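PDB 2YJG: lactate racemase from Thermoanaerobacterium thermosaccharolyticum, which interconverts the D- and L-isomers of lactate as a homodimeric racemase that depends on a nickel-pincer nucleotide cofactor. Local coordinates for residues A[55-60]-A[87-92]; A[100-105]-A[154-159]; A[177-182]-A[213-218]; A[278-283]-A[305-310]; A[295-300]-A[357-362]. All blocks are in the same frame, centred on the assembly; numbering follows the deposited sequence.

Contact 1. Residues A[55-60]-A[87-92]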
# COMPACT_ATOMS: atom_id res chain seq x y z
N ARG A 55 31.42 3.84 2.63
CA ARG A 55 30.03 4.09 3.02
C ARG A 55 29.09 4.04 1.84
O ARG A 55 29.45 4.36 0.71
CB ARG A 55 29.90 5.43 3.72
CG ARG A 55 30.16 5.33 5.18
CD ARG A 55 30.05 6.61 5.82
NE ARG A 55 28.68 7.09 5.96
CZ ARG A 55 28.34 8.20 6.58
NH1 ARG A 55 29.29 8.98 7.14
NH2 ARG A 55 27.07 8.57 6.66
N LEU A 56 27.87 3.63 2.13
CA LEU A 56 26.83 3.55 1.12
C LEU A 56 26.61 4.92 0.49
O LEU A 56 26.43 5.00 -0.70
CB LEU A 56 25.54 2.95 1.72
CG LEU A 56 24.32 2.83 0.77
CD1 LEU A 56 24.63 2.11 -0.52
CD2 LEU A 56 23.19 2.21 1.56
N GLN A 57 26.66 6.01 1.25
CA GLN A 57 26.52 7.36 0.64
C GLN A 57 27.51 7.59 -0.50
O GLN A 57 27.17 8.21 -1.50
CB GLN A 57 26.66 8.46 1.69
CG GLN A 57 28.02 8.60 2.35
CD GLN A 57 28.12 9.88 3.18
OE1 GLN A 57 27.20 10.69 3.18
NE2 GLN A 57 29.26 10.08 3.87
N ASP A 58 28.74 7.13 -0.33
CA ASP A 58 29.79 7.27 -1.34
C ASP A 58 29.61 6.32 -2.49
O ASP A 58 29.77 6.70 -3.66
CB ASP A 58 31.16 7.09 -0.70
CG ASP A 58 31.48 8.22 0.24
OD1 ASP A 58 31.02 9.34 -0.02
OD2 ASP A 58 32.19 7.99 1.26
N LEU A 59 29.21 5.09 -2.20
CA LEU A 59 28.90 4.17 -3.27
C LEU A 59 27.74 4.58 -4.17
O LEU A 59 27.72 4.25 -5.38
CB LEU A 59 28.54 2.80 -2.67
CG LEU A 59 29.66 2.00 -2.02
CD1 LEU A 59 29.08 0.67 -1.44
CD2 LEU A 59 30.83 1.68 -2.98
N ALA A 60 26.75 5.27 -3.58
CA ALA A 60 25.53 5.67 -4.26
C ALA A 60 25.68 7.00 -5.03
O ALA A 60 24.80 7.39 -5.81
CB ALA A 60 24.43 5.86 -3.21
N LEU A 87 17.74 4.48 2.90
CA LEU A 87 17.32 5.47 1.88
C LEU A 87 17.92 6.84 2.16
O LEU A 87 18.32 7.54 1.25
CB LEU A 87 15.80 5.55 1.87
CG LEU A 87 15.07 4.30 1.38
CD1 LEU A 87 13.59 4.28 1.84
CD2 LEU A 87 15.19 4.17 -0.11
N ASP A 88 17.95 7.24 3.42
CA ASP A 88 18.56 8.53 3.78
C ASP A 88 20.05 8.51 3.45
O ASP A 88 20.57 9.45 2.85
CB ASP A 88 18.32 8.87 5.25
CG ASP A 88 18.70 10.31 5.58
OD1 ASP A 88 18.04 11.21 5.06
OD2 ASP A 88 19.64 10.52 6.37
N GLU A 89 20.74 7.43 3.84
CA GLU A 89 22.17 7.25 3.53
C GLU A 89 22.47 7.30 2.02
O GLU A 89 23.37 7.99 1.59
CB GLU A 89 22.64 5.90 4.12
CG GLU A 89 24.09 5.50 3.83
CD GLU A 89 25.14 6.37 4.57
OE1 GLU A 89 24.75 7.16 5.46
OE2 GLU A 89 26.33 6.20 4.29
N ILE A 90 21.72 6.53 1.24
CA ILE A 90 21.75 6.62 -0.21
C ILE A 90 21.60 8.06 -0.74
O ILE A 90 22.25 8.39 -1.72
CB ILE A 90 20.67 5.71 -0.83
CG1 ILE A 90 21.10 4.23 -0.72
CG2 ILE A 90 20.42 6.06 -2.30
CD1 ILE A 90 19.96 3.15 -0.85
N ARG A 91 20.74 8.86 -0.12
CA ARG A 91 20.37 10.19 -0.65
C ARG A 91 21.32 11.28 -0.19
O ARG A 91 21.31 12.39 -0.74
CB ARG A 91 18.92 10.52 -0.30
CG ARG A 91 17.94 9.66 -1.13
CD ARG A 91 16.45 9.83 -0.72
NE ARG A 91 15.59 9.17 -1.69
CZ ARG A 91 14.51 8.46 -1.44
NH1 ARG A 91 14.07 8.21 -0.20
NH2 ARG A 91 13.85 7.94 -2.47
N LYS A 92 22.19 10.94 0.77
CA LYS A 92 23.05 11.95 1.37
C LYS A 92 23.91 12.67 0.32
O LYS A 92 24.10 13.90 0.38
CB LYS A 92 23.90 11.34 2.47
CG LYS A 92 23.20 11.24 3.80
CD LYS A 92 24.19 10.75 4.85
CE LYS A 92 23.49 10.26 6.14
NZ LYS A 92 23.20 11.36 7.12
O HOH W 1 27.00 3.34 4.83
O HOH W 2 24.78 9.53 -1.90
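Arg55 reaches across to Glu89 in a side-on salt bridge that ties the N-terminal end of the short helix 56-59 to helix 79-91, two helices beside the central mixed sheet of the N-terminal domain. From the N-cap position its chain bends at chi3 (74°), and NE meets Glu89 OE2 at 3.0 Å while NH2 meets Glu89 OE1 at 3.0 Å. Both oxygens use their syn lone pairs, and the guanidinium and carboxylate lie nearly coplanar, 18° apart. Next along the chain, Leu56 packs by its aliphatic atoms: its CB rests on Glu89 CG, and its CD2 lies 3.7 Å from Ile90 CG1. Beneath this pair, strands 66-71 and 164-170 supply Ile66, Ile68, Leu164 and Val166. Gln57 adds a third protein grip on the carboxylate, its backbone N donating to Glu89 OE2 (3.1 Å) from above the carboxylate plane. Its amide NE2 sits over the centre of one face of the Arg55 guanidinium, while OE1 lies against the Lys92 chain, 3.4 Å from CB. Ala60 closes the segment with CB 3.7 Å from Ile90 O. Two waters complete the seam: one takes the N-H of Leu56 and donates to Glu89 OE2, and the other donates to both Gln57 O and Ile90 O, at 2.8 Å from each oxygen.

Contact 2. Residues A[100-105]-A[154-159]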
# COMPACT_ATOMS: atom_id res chain seq x y z
N LYS A 100 14.78 1.58 -6.14
CA LYS A 100 13.76 0.55 -6.16
C LYS A 100 13.98 -0.44 -5.03
O LYS A 100 15.09 -0.85 -4.78
CB LYS A 100 13.74 -0.18 -7.50
CG LYS A 100 12.91 0.58 -8.52
CD LYS A 100 12.72 -0.10 -9.79
CE LYS A 100 12.39 0.97 -10.85
NZ LYS A 100 11.81 0.28 -11.99
N ILE A 101 12.91 -0.82 -4.35
CA ILE A 101 13.04 -1.75 -3.25
C ILE A 101 12.43 -3.04 -3.77
O ILE A 101 11.24 -3.10 -4.01
CB ILE A 101 12.36 -1.19 -1.98
CG1 ILE A 101 13.04 0.13 -1.58
CG2 ILE A 101 12.49 -2.11 -0.82
CD1 ILE A 101 12.26 0.97 -0.59
N LEU A 102 13.25 -4.05 -3.89
CA LEU A 102 12.87 -5.34 -4.48
C LEU A 102 12.71 -6.32 -3.34
O LEU A 102 13.67 -6.58 -2.63
CB LEU A 102 14.02 -5.83 -5.37
CG LEU A 102 13.85 -7.18 -6.10
CD1 LEU A 102 12.46 -7.34 -6.85
CD2 LEU A 102 15.02 -7.41 -6.98
N ILE A 103 11.50 -6.89 -3.20
CA ILE A 103 11.18 -7.81 -2.09
C ILE A 103 11.62 -9.23 -2.50
O ILE A 103 11.15 -9.75 -3.52
CB ILE A 103 9.68 -7.82 -1.79
CG1 ILE A 103 9.17 -6.42 -1.46
CG2 ILE A 103 9.33 -8.80 -0.64
CD1 ILE A 103 9.77 -5.85 -0.24
N ALA A 104 12.51 -9.83 -1.72
CA ALA A 104 13.10 -11.14 -2.01
C ALA A 104 12.18 -12.20 -1.47
O ALA A 104 12.30 -12.61 -0.33
CB ALA A 104 14.49 -11.27 -1.28
N THR A 105 11.28 -12.68 -2.31
CA THR A 105 10.27 -13.67 -1.92
C THR A 105 10.76 -15.08 -2.02
O THR A 105 10.10 -15.98 -1.51
CB THR A 105 9.08 -13.54 -2.87
OG1 THR A 105 9.61 -13.61 -4.20
CG2 THR A 105 8.40 -12.16 -2.71
N GLU A 154 20.07 -17.82 -12.45
CA GLU A 154 19.12 -16.88 -13.05
C GLU A 154 18.60 -16.02 -11.93
O GLU A 154 18.12 -16.57 -10.93
CB GLU A 154 17.97 -17.64 -13.70
CG GLU A 154 18.54 -18.72 -14.67
CD GLU A 154 17.57 -19.79 -15.10
OE1 GLU A 154 16.63 -20.14 -14.34
OE2 GLU A 154 17.78 -20.31 -16.23
N ILE A 155 18.75 -14.71 -12.05
CA ILE A 155 18.19 -13.80 -11.04
C ILE A 155 17.28 -12.71 -11.63
O ILE A 155 17.27 -12.49 -12.84
CB ILE A 155 19.24 -13.27 -10.10
CG1 ILE A 155 20.29 -12.39 -10.79
CG2 ILE A 155 19.98 -14.45 -9.39
CD1 ILE A 155 21.06 -11.51 -9.86
N ASN A 156 16.50 -12.05 -10.77
CA ASN A 156 15.64 -10.93 -11.20
C ASN A 156 16.42 -9.86 -12.00
O ASN A 156 17.48 -9.33 -11.54
CB ASN A 156 15.02 -10.29 -9.96
CG ASN A 156 13.78 -9.48 -10.26
OD1 ASN A 156 13.83 -8.43 -10.92
ND2 ASN A 156 12.66 -9.93 -9.71
N LYS A 157 15.87 -9.55 -13.18
CA LYS A 157 16.47 -8.58 -14.11
C LYS A 157 16.71 -7.18 -13.53
O LYS A 157 17.66 -6.52 -13.86
CB LYS A 157 15.56 -8.41 -15.35
CG LYS A 157 16.37 -8.43 -16.66
CD LYS A 157 15.51 -8.68 -17.94
CE LYS A 157 14.24 -7.82 -17.99
NZ LYS A 157 13.41 -8.01 -19.27
N LEU A 158 15.79 -6.73 -12.71
CA LEU A 158 15.92 -5.44 -12.05
C LEU A 158 17.21 -5.35 -11.29
O LEU A 158 17.89 -4.34 -11.32
CB LEU A 158 14.76 -5.28 -11.09
CG LEU A 158 14.53 -3.86 -10.60
CD1 LEU A 158 13.98 -2.98 -11.76
CD2 LEU A 158 13.54 -3.94 -9.45
N ALA A 159 17.55 -6.43 -10.57
CA ALA A 159 18.81 -6.50 -9.84
C ALA A 159 20.05 -6.40 -10.74
O ALA A 159 21.03 -5.73 -10.40
CB ALA A 159 18.83 -7.78 -9.02
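Strand 99-104 of the mixed, largely parallel sheet in the N-terminal domain packs here against a strand-to-helix junction, where strand 152-156 of a small hairpin runs into helix 157-161. No hydrogen bond crosses between the segments; the join is made by side chains. Leu102 and Asn156 approach from opposite directions. With CG anti to the backbone N (chi1 180°), Leu102 extends toward the junction and sets its two methyls against the amide: CD1 lies 3.9 Å from Asn156 ND2, and CD2 is 4.1 Å from Asn156 CG. The same branches reach the first turn of the helix more loosely, CD2 standing 4.3 Å from Ala159 CB and CD1 4.4 Å from Leu158 CD2. Two residues earlier on the same side of the strand, the extended Lys100 chain crosses Leu158 at about a right angle. Its CD touches Leu158 CD1 at 3.7 Å, so the aliphatic part of the lysine lies over the leucine branch where the contact is partly open to solvent.

Asn156 is held at both ends of its amide. OD1 accepts from Leu158 N at 3.2 Å, with the donor in the carbonyl plane and on a lone pair, while ND2 is hydrogen-bonded to His133 ND1, just beyond strand 129-132. These two bonds fix the rotation of the amide whose carbon and nitrogen meet the leucine methyls. The geometry is that of an asparagine N-cap, with the side-chain oxygen taking a backbone N-H of the first helical turn beside Leu102 of the neighbouring strand.

Contact 3. Residues A[177-182]-A[213-218]. With SO4 (sulfate ion), chain E.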
# COMPACT_ATOMS: atom_id res chain seq x y z
N ALA A 177 22.00 -23.90 5.75
CA ALA A 177 22.80 -22.83 5.16
C ALA A 177 23.76 -22.17 6.16
O ALA A 177 24.47 -21.25 5.80
CB ALA A 177 21.88 -21.73 4.57
N GLY A 178 23.77 -22.64 7.40
CA GLY A 178 24.71 -22.15 8.42
C GLY A 178 24.15 -20.98 9.16
O GLY A 178 23.91 -21.03 10.38
N PHE A 179 23.95 -19.89 8.41
CA PHE A 179 23.27 -18.70 8.92
C PHE A 179 22.37 -18.12 7.85
O PHE A 179 22.58 -18.35 6.68
CB PHE A 179 24.29 -17.61 9.33
CG PHE A 179 25.22 -18.03 10.41
CD1 PHE A 179 26.38 -18.71 10.14
CD2 PHE A 179 24.98 -17.63 11.70
CE1 PHE A 179 27.25 -19.11 11.19
CE2 PHE A 179 25.81 -17.98 12.76
CZ PHE A 179 26.98 -18.73 12.50
N SER A 180 21.41 -17.32 8.29
CA SER A 180 20.63 -16.47 7.40
C SER A 180 21.41 -15.23 6.98
O SER A 180 22.52 -14.97 7.49
CB SER A 180 19.31 -16.09 8.10
OG SER A 180 19.50 -15.13 9.13
N GLY A 181 20.84 -14.48 6.05
CA GLY A 181 21.37 -13.16 5.64
C GLY A 181 22.46 -13.13 4.57
O GLY A 181 22.70 -14.11 3.87
N GLY A 182 23.04 -11.96 4.42
CA GLY A 182 24.09 -11.68 3.44
C GLY A 182 23.62 -12.16 2.08
O GLY A 182 22.48 -11.81 1.65
N GLY A 213 25.14 -23.24 11.71
CA GLY A 213 26.28 -22.44 12.01
C GLY A 213 27.58 -22.75 11.27
O GLY A 213 28.65 -22.24 11.67
N VAL A 214 27.49 -23.57 10.24
CA VAL A 214 28.62 -23.92 9.36
C VAL A 214 28.55 -23.27 7.98
O VAL A 214 27.57 -23.46 7.22
CB VAL A 214 28.70 -25.47 9.19
CG1 VAL A 214 29.91 -25.79 8.30
CG2 VAL A 214 28.81 -26.14 10.56
N LEU A 215 29.57 -22.45 7.67
CA LEU A 215 29.70 -21.79 6.40
C LEU A 215 30.87 -22.37 5.60
O LEU A 215 30.74 -22.64 4.43
CB LEU A 215 29.96 -20.31 6.65
CG LEU A 215 28.84 -19.50 7.34
CD1 LEU A 215 29.14 -18.00 7.51
CD2 LEU A 215 27.52 -19.63 6.58
N GLU A 216 32.01 -22.59 6.23
CA GLU A 216 33.18 -23.04 5.48
C GLU A 216 33.00 -24.47 5.03
O GLU A 216 32.63 -25.37 5.81
CB GLU A 216 34.44 -22.87 6.30
CG GLU A 216 34.80 -21.40 6.42
CD GLU A 216 35.93 -21.11 7.38
OE1 GLU A 216 37.07 -21.57 7.10
OE2 GLU A 216 35.68 -20.33 8.36
N ASN A 217 33.21 -24.68 3.73
CA ASN A 217 33.11 -26.00 3.09
C ASN A 217 31.66 -26.43 2.91
O ASN A 217 31.38 -27.59 2.50
CB ASN A 217 33.92 -27.06 3.85
CG ASN A 217 34.75 -27.92 2.93
OD1 ASN A 217 35.04 -29.11 3.23
ND2 ASN A 217 35.14 -27.35 1.79
N ASN A 218 30.74 -25.53 3.24
CA ASN A 218 29.28 -25.74 3.05
C ASN A 218 28.93 -25.44 1.60
O ASN A 218 29.05 -24.29 1.16
CB ASN A 218 28.42 -24.86 4.00
CG ASN A 218 26.95 -25.08 3.85
OD1 ASN A 218 26.50 -25.61 2.82
ND2 ASN A 218 26.17 -24.78 4.91
S SO4 E . 17.00 -15.09 4.66
O1 SO4 E . 17.45 -14.22 3.57
O2 SO4 E . 16.30 -14.21 5.63
O3 SO4 E . 16.07 -16.19 4.26
O4 SO4 E . 18.21 -15.65 5.15
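Phe179 and Leu215 cross at about a right angle, the leucine branch coming to the edge of the phenyl ring near its plane. Leu215 CG and Phe179 CD1 are 3.8 Å apart, and Leu215 CD2 keeps to the same edge. The phenylalanine has CG beside its backbone N (chi1 -61°), which swings the ring toward the 213-218 segment. Farther round the ring, CE1 approaches Gly213 O at 3.5 Å. Helix 257-270 borders both side chains: Cys263 touches each, Val266 the ring and Leu260 the leucine.

Beside this apolar pair the two backbones come close. Gly213 N donates to Gly178 O at 2.9 Å in a bent bond. Gly178, at positive phi, brings its CA to 3.4 Å from Val214 O, a CA-H...O contact. The other edge of the seam is polar. Asn218 ND2 donates almost straight to Val214 O (3.0 Å, 173° at the hydrogen) and also bonds to Phe176 O; OD1 meanwhile caps helix 219-230 at Ile220 N. One side chain thus ties together the 213-218 loop, the start of the helix and the chain just before Ala177.

At the far end of the first segment, Gly181 N donates at 3.0 Å to O4 of a sulfate, probably from the crystallisation liquor, which is also bonded by Arg75, a probable cofactor ligand. Ala177 lies near His174 and Lys184, by similarity an active-site residue and the covalent cofactor attachment point. The seam thus adjoins a glycine-rich loop close to the probable cofactor site, next to a type II beta turn that leads into an Asn-capped helix.

Contact 4. Residues A[278-283]-A[305-310]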
# COMPACT_ATOMS: atom_id res chain seq x y z
N ASP A 278 21.92 -39.56 26.32
CA ASP A 278 20.98 -40.54 25.83
C ASP A 278 19.61 -40.00 25.50
O ASP A 278 18.92 -40.61 24.66
CB ASP A 278 20.78 -41.63 26.86
CG ASP A 278 21.77 -42.68 26.72
OD1 ASP A 278 21.62 -43.49 25.77
OD2 ASP A 278 22.70 -42.70 27.56
N ILE A 279 19.23 -38.91 26.19
CA ILE A 279 17.93 -38.20 26.01
C ILE A 279 18.20 -36.69 25.91
O ILE A 279 18.99 -36.13 26.67
CB ILE A 279 16.92 -38.49 27.15
CG1 ILE A 279 16.63 -39.98 27.27
CG2 ILE A 279 15.59 -37.82 26.93
CD1 ILE A 279 15.76 -40.34 28.59
N VAL A 280 17.54 -36.05 24.95
CA VAL A 280 17.54 -34.63 24.85
C VAL A 280 16.09 -34.17 24.91
O VAL A 280 15.22 -34.80 24.28
CB VAL A 280 18.13 -34.20 23.49
CG1 VAL A 280 18.08 -32.74 23.38
CG2 VAL A 280 19.57 -34.75 23.25
N ILE A 281 15.81 -33.08 25.63
CA ILE A 281 14.53 -32.37 25.61
C ILE A 281 14.73 -31.02 25.01
O ILE A 281 15.61 -30.26 25.44
CB ILE A 281 13.92 -32.17 27.02
CG1 ILE A 281 13.58 -33.53 27.60
CG2 ILE A 281 12.74 -31.20 26.92
CD1 ILE A 281 13.04 -33.49 29.07
N THR A 282 13.97 -30.72 23.96
CA THR A 282 14.07 -29.39 23.35
C THR A 282 12.69 -28.91 22.82
O THR A 282 11.65 -29.53 23.12
CB THR A 282 15.14 -29.40 22.26
OG1 THR A 282 15.48 -28.06 21.90
CG2 THR A 282 14.68 -30.25 21.02
N SER A 283 12.69 -27.76 22.17
CA SER A 283 11.45 -27.16 21.64
C SER A 283 11.74 -26.50 20.32
O SER A 283 12.88 -26.41 19.89
CB SER A 283 10.88 -26.12 22.60
OG SER A 283 11.49 -24.89 22.39
N ALA A 305 22.36 -33.19 17.44
CA ALA A 305 23.71 -32.83 17.76
C ALA A 305 24.07 -33.05 19.25
O ALA A 305 25.24 -33.28 19.55
CB ALA A 305 23.95 -31.41 17.34
N ALA A 306 23.08 -33.04 20.14
CA ALA A 306 23.30 -33.29 21.58
C ALA A 306 22.93 -34.66 22.04
O ALA A 306 22.94 -34.90 23.27
CB ALA A 306 22.51 -32.27 22.42
N CYS A 307 22.58 -35.56 21.11
CA CYS A 307 22.09 -36.87 21.45
C CYS A 307 23.12 -37.94 20.99
O CYS A 307 23.75 -37.81 19.94
CB CYS A 307 20.75 -37.07 20.76
SG CYS A 307 19.75 -38.36 21.37
N LYS A 308 23.33 -38.95 21.83
CA LYS A 308 24.07 -40.13 21.45
C LYS A 308 23.31 -40.93 20.37
O LYS A 308 22.08 -40.95 20.32
CB LYS A 308 24.28 -41.02 22.69
CG LYS A 308 25.25 -40.48 23.73
CD LYS A 308 25.45 -41.57 24.79
CE LYS A 308 25.76 -40.99 26.17
NZ LYS A 308 25.71 -42.04 27.27
N ASP A 309 24.07 -41.61 19.51
CA ASP A 309 23.51 -42.51 18.52
C ASP A 309 22.60 -43.47 19.18
O ASP A 309 22.92 -44.08 20.22
CB ASP A 309 24.60 -43.30 17.77
CG ASP A 309 25.71 -42.39 17.20
OD1 ASP A 309 25.40 -41.39 16.48
OD2 ASP A 309 26.92 -42.67 17.49
N GLY A 310 21.40 -43.58 18.62
CA GLY A 310 20.36 -44.40 19.19
C GLY A 310 19.58 -43.84 20.33
O GLY A 310 18.77 -44.54 20.89
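Although the CB of Asp278 points away from the 305-310 segment, chi1 of -87° leads its carboxylate round toward NZ of the extended Lys308 chain. On Val280, CG1 is anti to the backbone N (chi1 178°), and it is the other methyl, CG2, that meets the opposing backbone. These groups lie within a beta-alpha-beta unit of the C-terminal domain: strand 279-283 leads through helix 293-305 to the short strand 307-308 and on to strand 311-316, the neighbour of 279-283 in a six-stranded parallel sheet.

Val280 CG2 is wedged where the helix gives way to the strand. It is 3.4 Å from Ala306 O and 3.6 Å from Cys307 CB, with Ala306 CB slightly farther at 3.9 Å. Ile415 of strand 412-415 touches both Val280 and Ala306, which continues this apolar cluster across the sheet. Cys307 turns its sulfur toward the start of the strand, SG lying 4.1 Å from Asp278 O, while its side chain also meets Ile313.

Outside this core, the salt bridge spans the place where the chain turns into strand 279-283. Asp278 and Lys308 are each more solvent-accessible than Val280. Lys308 NZ donates to Asp278 OD2 at 3.1 Å, approaching from above the carboxylate, 46° out of its plane.

Contact 5. Residues A[295-300]-A[357-362]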
# COMPACT_ATOMS: atom_id res chain seq x y z
N GLN A 295 8.57 -27.15 10.26
CA GLN A 295 9.48 -26.22 10.95
C GLN A 295 10.20 -26.90 12.10
O GLN A 295 11.33 -26.59 12.40
CB GLN A 295 8.72 -25.00 11.49
CG GLN A 295 8.31 -24.00 10.44
CD GLN A 295 9.42 -23.52 9.62
OE1 GLN A 295 10.50 -23.19 10.13
NE2 GLN A 295 9.18 -23.43 8.30
N SER A 296 9.54 -27.83 12.74
CA SER A 296 10.09 -28.50 13.96
C SER A 296 11.30 -29.40 13.72
O SER A 296 12.07 -29.68 14.66
CB SER A 296 9.01 -29.30 14.65
OG SER A 296 8.80 -30.58 14.01
N VAL A 297 11.51 -29.82 12.47
CA VAL A 297 12.77 -30.47 12.10
C VAL A 297 13.97 -29.59 12.47
O VAL A 297 15.02 -30.14 12.78
CB VAL A 297 12.77 -30.83 10.62
CG1 VAL A 297 14.10 -31.64 10.19
CG2 VAL A 297 11.50 -31.64 10.26
N LYS A 298 13.86 -28.27 12.45
CA LYS A 298 14.97 -27.37 12.85
C LYS A 298 15.47 -27.59 14.30
O LYS A 298 16.68 -27.89 14.53
CB LYS A 298 14.62 -25.94 12.61
CG LYS A 298 14.31 -25.62 11.10
CD LYS A 298 13.75 -24.27 10.92
CE LYS A 298 13.56 -23.90 9.45
NZ LYS A 298 13.09 -22.46 9.27
N GLY A 299 14.53 -27.56 15.24
CA GLY A 299 14.81 -27.87 16.67
C GLY A 299 15.30 -29.30 16.85
O GLY A 299 16.14 -29.61 17.69
N MET A 300 14.76 -30.23 16.06
CA MET A 300 15.22 -31.59 16.16
C MET A 300 16.70 -31.77 15.83
O MET A 300 17.37 -32.67 16.41
CB MET A 300 14.44 -32.53 15.23
CG MET A 300 12.93 -32.61 15.49
SD MET A 300 12.16 -33.77 14.35
CE MET A 300 10.46 -33.42 14.72
N GLN A 357 11.43 -31.56 -0.23
CA GLN A 357 12.19 -32.80 -0.15
C GLN A 357 13.35 -32.70 0.87
O GLN A 357 13.67 -33.67 1.56
CB GLN A 357 12.66 -33.25 -1.54
CG GLN A 357 13.90 -32.67 -2.06
CD GLN A 357 14.47 -33.48 -3.26
OE1 GLN A 357 13.72 -33.86 -4.19
NE2 GLN A 357 15.80 -33.69 -3.27
N TRP A 358 13.97 -31.54 0.93
CA TRP A 358 15.14 -31.35 1.77
C TRP A 358 14.79 -31.47 3.28
O TRP A 358 15.60 -31.90 4.10
CB TRP A 358 15.79 -30.02 1.43
CG TRP A 358 14.89 -28.83 1.50
CD1 TRP A 358 14.65 -28.05 2.57
CD2 TRP A 358 14.09 -28.32 0.43
NE1 TRP A 358 13.75 -27.05 2.25
CE2 TRP A 358 13.39 -27.21 0.93
CE3 TRP A 358 13.88 -28.71 -0.88
CZ2 TRP A 358 12.50 -26.46 0.15
CZ3 TRP A 358 13.07 -27.95 -1.67
CH2 TRP A 358 12.38 -26.82 -1.17
N GLU A 359 13.59 -31.00 3.63
CA GLU A 359 13.09 -31.04 5.02
C GLU A 359 12.86 -32.48 5.38
O GLU A 359 13.15 -32.94 6.52
CB GLU A 359 11.77 -30.25 5.14
CG GLU A 359 11.45 -29.59 6.47
CD GLU A 359 12.34 -28.41 6.81
OE1 GLU A 359 13.20 -28.06 5.96
OE2 GLU A 359 12.18 -27.79 7.93
N ALA A 360 12.28 -33.26 4.45
CA ALA A 360 12.12 -34.69 4.68
C ALA A 360 13.47 -35.44 4.79
O ALA A 360 13.62 -36.38 5.59
CB ALA A 360 11.21 -35.42 3.57
N GLN A 361 14.43 -35.03 3.96
CA GLN A 361 15.72 -35.67 3.95
C GLN A 361 16.38 -35.48 5.32
O GLN A 361 16.92 -36.43 5.94
CB GLN A 361 16.57 -35.02 2.85
CG GLN A 361 17.91 -35.72 2.66
CD GLN A 361 18.76 -35.11 1.55
OE1 GLN A 361 18.27 -34.32 0.74
NE2 GLN A 361 20.04 -35.51 1.52
N ILE A 362 16.40 -34.24 5.78
CA ILE A 362 16.94 -33.98 7.13
C ILE A 362 16.26 -34.71 8.22
O ILE A 362 16.96 -35.27 9.09
CB ILE A 362 17.01 -32.47 7.41
CG1 ILE A 362 17.94 -31.90 6.37
CG2 ILE A 362 17.45 -32.13 9.00
CD1 ILE A 362 17.91 -30.36 6.20
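Val297 CG1 meets Ile362 CG2 at 3.6 Å, the closest approach between these two helical segments. The same methyl lies 4.0 Å from Glu359 O, so the valine rests against successive turns of helix 357-369. Each touching branch is anti to its own backbone N, chi1 being -176° for Val297. Glu359 bends at chi2 (70°), bringing OE2 within 4.1 Å of Val297 CB without a hydrogen bond across the contact.

The helices, 293-305 and 357-369 of the C-terminal domain, run roughly parallel, their local axes 9.8 Å apart and inclined at 34°. Both belong to the helical layer packed about the domain's parallel sheet. Phe328 of helix 326-333 touches Val297, while Phe176 and Ile205 press on Ile362.

Next to the apolar core, Lys298 NZ donates to Gln295 OE1 at 2.8 Å, in the carbonyl plane and on a lone pair, which probably steadies two residues expected, by similarity, to bind substrate. Glu359 OE2 stands 5.6 Å from Lys298 NZ, too far for a salt bridge. Phe175 touches both Lys298 and Glu359. Farther out, Asn284 OD1 takes the N-H of Gly299 where helix 293-305 is kinked.

In the fold
Contacts 1 and 2 lie in the N-terminal domain, their centres 20 Å apart, where helix 79-91 leads into strand 99-104. Contacts 4 and 5 belong to the C-terminal domain and interlock along the chain: helix 293-305 joins the two segments of contact 4 and carries the first of contact 5, and Thr282 CG2 packs 3.7 Å from Gly299 O. Contact 3 lies between these groups, its centre about 17 Å from that of contact 5 and 22 Å from that of contact 2. Contacts 3 and 5 both come near the probable active site: the side chains of Ala177 and Lys298 lie about 4 and 5 Å from that of His174. Contact 1 is remote, 40 Å from contact 5 between centres.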